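Local coordinates for ferredoxin (Thermus aquaticus, PDB 1H98), which transfers electrons in a wide variety of metabolic reactions, using one [3Fe-4S] and one [4Fe-4S] cluster, at residues G28-E37 / Y67-L77. Residues are numbered along the deposited sequence; the frame is centred on the assembly and turned at random.
Sequences GGDQFYIHPE and YIEKNRKLAGL. With F3S (Fe3-s4 cluster), chain C; SF4 (iron/sulfur cluster), chain B.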
loop_
_atom_site.group_PDB
_atom_site.type_symbol
_atom_site.label_atom_id
_atom_site.label_comp_id
_atom_site.label_asym_id
_atom_site.label_seq_id
_atom_site.Cartn_x
_atom_site.Cartn_y
_atom_site.Cartn_z
ATOM N N GLY A 28 -0.301 -2.394 -9.562
ATOM C CA GLY A 28 -0.153 -1.110 -10.219
ATOM C C GLY A 28 1.016 -1.057 -11.184
ATOM O O GLY A 28 1.465 0.026 -11.556
ATOM N N GLY A 29 1.525 -2.218 -11.583
ATOM C CA GLY A 29 2.642 -2.250 -12.508
ATOM C C GLY A 29 3.970 -2.410 -11.797
ATOM O O GLY A 29 4.400 -3.532 -11.538
ATOM N N ASP A 30 4.614 -1.301 -11.449
ATOM C CA ASP A 30 5.899 -1.379 -10.760
ATOM C C ASP A 30 5.766 -1.692 -9.266
ATOM O O ASP A 30 6.755 -1.997 -8.598
ATOM C CB ASP A 30 6.739 -0.112 -11.005
ATOM C CG ASP A 30 6.159 1.144 -10.350
ATOM O OD1 ASP A 30 4.958 1.185 -9.989
ATOM O OD2 ASP A 30 6.933 2.115 -10.213
ATOM N N GLN A 31 4.538 -1.643 -8.760
ATOM C CA GLN A 31 4.263 -1.934 -7.356
ATOM C C GLN A 31 2.765 -2.157 -7.194
ATOM O O GLN A 31 1.988 -1.885 -8.114
ATOM C CB GLN A 31 4.678 -0.749 -6.466
ATOM C CG GLN A 31 3.875 0.541 -6.703
ATOM C CD GLN A 31 4.112 1.602 -5.625
ATOM O OE1 GLN A 31 4.934 2.499 -5.787
ATOM N NE2 GLN A 31 3.376 1.503 -4.527
ATOM N N PHE A 32 2.370 -2.722 -6.061
ATOM C CA PHE A 32 0.954 -2.900 -5.771
ATOM C C PHE A 32 0.550 -1.599 -5.076
ATOM O O PHE A 32 1.414 -0.820 -4.667
ATOM C CB PHE A 32 0.720 -4.111 -4.867
ATOM C CG PHE A 32 0.427 -5.376 -5.624
ATOM C CD1 PHE A 32 1.411 -5.991 -6.394
ATOM C CD2 PHE A 32 -0.848 -5.925 -5.611
ATOM C CE1 PHE A 32 1.124 -7.136 -7.149
ATOM C CE2 PHE A 32 -1.146 -7.071 -6.363
ATOM C CZ PHE A 32 -0.154 -7.673 -7.133
ATOM N N TYR A 33 -0.742 -1.313 -5.012
ATOM C CA TYR A 33 -1.191 -0.091 -4.365
ATOM C C TYR A 33 -2.456 -0.382 -3.591
ATOM O O TYR A 33 -3.131 -1.384 -3.847
ATOM C CB TYR A 33 -1.435 1.014 -5.401
ATOM C CG TYR A 33 -2.607 0.751 -6.318
ATOM C CD1 TYR A 33 -3.882 1.215 -5.996
ATOM C CD2 TYR A 33 -2.445 0.029 -7.500
ATOM C CE1 TYR A 33 -4.965 0.965 -6.823
ATOM C CE2 TYR A 33 -3.523 -0.225 -8.336
ATOM C CZ TYR A 33 -4.779 0.244 -7.992
ATOM O OH TYR A 33 -5.853 -0.008 -8.821
ATOM N N ILE A 34 -2.752 0.479 -2.625
ATOM C CA ILE A 34 -3.939 0.346 -1.794
ATOM C C ILE A 34 -4.970 1.378 -2.238
ATOM O O ILE A 34 -4.659 2.571 -2.339
ATOM C CB ILE A 34 -3.591 0.552 -0.293
ATOM C CG1 ILE A 34 -2.793 -0.653 0.228
ATOM C CG2 ILE A 34 -4.857 0.747 0.530
ATOM C CD1 ILE A 34 -2.195 -0.459 1.613
ATOM N N HIS A 35 -6.181 0.926 -2.555
ATOM C CA HIS A 35 -7.224 1.856 -2.962
ATOM C C HIS A 35 -7.694 2.600 -1.705
ATOM O O HIS A 35 -8.319 2.015 -0.823
ATOM C CB HIS A 35 -8.380 1.122 -3.627
ATOM C CG HIS A 35 -9.327 2.033 -4.335
ATOM N ND1 HIS A 35 -9.580 1.937 -5.686
ATOM C CD2 HIS A 35 -10.064 3.077 -3.886
ATOM C CE1 HIS A 35 -10.433 2.886 -6.039
ATOM N NE2 HIS A 35 -10.741 3.590 -4.964
ATOM N N PRO A 36 -7.460 3.921 -1.652
ATOM C CA PRO A 36 -7.810 4.811 -0.537
ATOM C C PRO A 36 -9.267 4.814 -0.112
ATOM O O PRO A 36 -9.561 4.892 1.081
ATOM C CB PRO A 36 -7.397 6.192 -1.053
ATOM C CG PRO A 36 -6.356 5.890 -2.089
ATOM C CD PRO A 36 -6.938 4.701 -2.784
ATOM N N GLU A 37 -10.167 4.756 -1.088
ATOM C CA GLU A 37 -11.603 4.772 -0.816
ATOM C C GLU A 37 -12.154 3.429 -0.344
ATOM O O GLU A 37 -13.279 3.362 0.140
ATOM C CB GLU A 37 -12.382 5.224 -2.063
ATOM C CG GLU A 37 -11.895 6.526 -2.717
ATOM C CD GLU A 37 -12.170 7.780 -1.887
ATOM O OE1 GLU A 37 -13.357 8.133 -1.709
ATOM O OE2 GLU A 37 -11.198 8.432 -1.433
ATOM N N TYR A 67 4.363 8.870 -2.256
ATOM C CA TYR A 67 3.655 7.621 -2.492
ATOM C C TYR A 67 2.172 7.682 -2.148
ATOM O O TYR A 67 1.381 6.876 -2.645
ATOM C CB TYR A 67 4.357 6.460 -1.794
ATOM C CG TYR A 67 5.617 6.063 -2.527
ATOM C CD1 TYR A 67 6.842 6.651 -2.217
ATOM C CD2 TYR A 67 5.572 5.149 -3.583
ATOM C CE1 TYR A 67 7.988 6.347 -2.943
ATOM C CE2 TYR A 67 6.712 4.840 -4.318
ATOM C CZ TYR A 67 7.914 5.444 -3.993
ATOM O OH TYR A 67 9.043 5.171 -4.723
ATOM N N ILE A 68 1.778 8.667 -1.348
ATOM C CA ILE A 68 0.370 8.824 -1.002
ATOM C C ILE A 68 -0.389 9.156 -2.297
ATOM O O ILE A 68 -1.362 8.477 -2.658
ATOM C CB ILE A 68 0.161 9.951 0.036
ATOM C CG1 ILE A 68 0.825 9.576 1.365
ATOM C CG2 ILE A 68 -1.329 10.227 0.225
ATOM C CD1 ILE A 68 0.916 10.723 2.367
ATOM N N GLU A 69 0.095 10.163 -3.023
ATOM C CA GLU A 69 -0.539 10.562 -4.273
ATOM C C GLU A 69 -0.386 9.491 -5.352
ATOM O O GLU A 69 -1.286 9.306 -6.171
ATOM C CB GLU A 69 -0.000 11.910 -4.760
ATOM C CG GLU A 69 -0.707 12.466 -6.007
ATOM C CD GLU A 69 -2.232 12.586 -5.864
ATOM O OE1 GLU A 69 -2.734 12.780 -4.737
ATOM O OE2 GLU A 69 -2.935 12.497 -6.896
ATOM N N LYS A 70 0.740 8.779 -5.347
ATOM C CA LYS A 70 0.959 7.712 -6.324
ATOM C C LYS A 70 -0.116 6.631 -6.188
ATOM O O LYS A 70 -0.690 6.196 -7.183
ATOM C CB LYS A 70 2.350 7.090 -6.164
ATOM C CG LYS A 70 2.677 6.094 -7.263
ATOM C CD LYS A 70 4.052 5.488 -7.103
ATOM C CE LYS A 70 4.331 4.508 -8.237
ATOM N NZ LYS A 70 5.656 3.844 -8.109
ATOM N N ASN A 71 -0.380 6.201 -4.954
ATOM C CA ASN A 71 -1.406 5.191 -4.698
ATOM C C ASN A 71 -2.754 5.741 -5.159
ATOM O O ASN A 71 -3.558 5.019 -5.743
ATOM C CB ASN A 71 -1.464 4.837 -3.209
ATOM C CG ASN A 71 -0.415 3.815 -2.802
ATOM O OD1 ASN A 71 -0.745 2.740 -2.296
ATOM N ND2 ASN A 71 0.853 4.150 -2.992
ATOM N N ARG A 72 -2.995 7.026 -4.900
ATOM C CA ARG A 72 -4.242 7.666 -5.324
ATOM C C ARG A 72 -4.380 7.664 -6.848
ATOM O O ARG A 72 -5.436 7.319 -7.375
ATOM C CB ARG A 72 -4.339 9.106 -4.790
ATOM C CG ARG A 72 -4.679 9.203 -3.302
ATOM C CD ARG A 72 -4.705 10.648 -2.799
ATOM N NE ARG A 72 -5.614 11.480 -3.587
ATOM C CZ ARG A 72 -6.924 11.585 -3.371
ATOM N NH1 ARG A 72 -7.498 10.922 -2.377
ATOM N NH2 ARG A 72 -7.672 12.313 -4.193
ATOM N N LYS A 73 -3.317 8.036 -7.554
ATOM C CA LYS A 73 -3.354 8.070 -9.014
ATOM C C LYS A 73 -3.546 6.681 -9.597
ATOM O O LYS A 73 -4.270 6.510 -10.574
ATOM C CB LYS A 73 -2.087 8.707 -9.593
ATOM C CG LYS A 73 -2.070 10.237 -9.566
ATOM C CD LYS A 73 -0.750 10.763 -10.124
ATOM N N LEU A 74 -2.876 5.694 -9.013
ATOM C CA LEU A 74 -3.006 4.323 -9.475
ATOM C C LEU A 74 -4.448 3.858 -9.278
ATOM O O LEU A 74 -4.980 3.097 -10.088
ATOM C CB LEU A 74 -2.020 3.407 -8.738
ATOM C CG LEU A 74 -0.537 3.585 -9.091
ATOM C CD1 LEU A 74 0.328 2.705 -8.212
ATOM C CD2 LEU A 74 -0.293 3.256 -10.547
ATOM N N ALA A 75 -5.085 4.323 -8.207
ATOM C CA ALA A 75 -6.475 3.968 -7.927
ATOM C C ALA A 75 -7.439 4.711 -8.861
ATOM O O ALA A 75 -8.640 4.442 -8.860
ATOM C CB ALA A 75 -6.812 4.260 -6.477
ATOM N N GLY A 76 -6.899 5.642 -9.645
ATOM C CA GLY A 76 -7.693 6.414 -10.585
ATOM C C GLY A 76 -8.383 7.612 -9.971
ATOM O O GLY A 76 -9.371 8.105 -10.518
ATOM N N LEU A 77 -7.881 8.073 -8.829
ATOM C CA LEU A 77 -8.463 9.224 -8.136
ATOM C C LEU A 77 -7.735 10.523 -8.501
ATOM O O LEU A 77 -6.768 10.466 -9.292
ATOM C CB LEU A 77 -8.404 9.008 -6.620
ATOM C CG LEU A 77 -9.074 7.762 -6.031
ATOM C CD1 LEU A 77 -8.773 7.680 -4.545
ATOM C CD2 LEU A 77 -10.577 7.788 -6.269
ATOM O OXT LEU A 77 -8.116 11.587 -7.960
HETATM FE FE1 F3S C . 2.481 -6.260 -0.679
HETATM FE FE3 F3S C . 4.453 -4.963 -2.180
HETATM FE FE4 F3S C . 4.969 -5.832 0.398
HETATM S S1 F3S C . 2.950 -6.540 -2.927
HETATM S S2 F3S C . 3.697 -7.759 0.555
HETATM S S3 F3S C . 3.428 -4.188 -0.216
HETATM S S4 F3S C . 6.342 -6.035 -1.433
HETATM FE FE1 SF4 B . -6.450 -1.312 4.295
HETATM FE FE2 SF4 B . -6.567 -3.979 3.524
HETATM FE FE3 SF4 B . -4.301 -2.994 4.767
HETATM FE FE4 SF4 B . -6.650 -3.348 6.172
HETATM S S1 SF4 B . -5.356 -5.015 5.204
HETATM S S2 SF4 B . -5.208 -1.465 6.241
HETATM S S3 SF4 B . -8.229 -2.773 4.602
HETATM S S4 SF4 B . -5.139 -2.348 2.679
#
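Tyr-33 lays one face of its ring on Leu-74, whose CB stands 3.7 Å from the ring centroid in a CH-pi contact, while CE1 of Tyr-33 reaches CA of Ala-75 at 3.5 Å. Two residues on, the imidazole of His-35 takes CB of Ala-75 over one face, 3.9 Å from its centroid, and the same methyl abuts CD of Pro-36. CD1 of Leu-77 then packs against CG of Pro-36, with CG of Glu-37 beside the same methyl.

At the other end the contact is polar. Lys-70, CG trans to the backbone N (chi1 -173°) and the chain fully extended beyond, carries NZ between two acceptors: OE1 of Gln-31 at 2.8 Å and the carboxylate of Asp-30, which forms a salt bridge with NZ 3.0 Å from OD2 on its syn side. OE1 of Gln-31 also lies at the ring edge of Tyr-67.

Between these ends, OD1 of buried Asn-71 accepts the backbone N-H of Ile-34 at 3.0 Å, almost straight at 174°. Its ND2 turns back to Tyr-67 O and also binds Ile-4 O, fixing the amide's rotation. Gln-31 is anchored likewise, NE2 donating to Phe-32 O and Ile-4 O. A Schellman motif at Gly-76 ends the helix and turns Leu-77 toward Pro-36.

Helix segment 67-74 crosses strand 32-34 nearly perpendicularly, 7.6 Å between their axes, packing against the outer side of the 25-27/32-34 hairpin. From this strand Phe-32 and Ile-34 reach the [3Fe-4S] and [4Fe-4S] clusters respectively, and strand 2-4 touches both strand and helix.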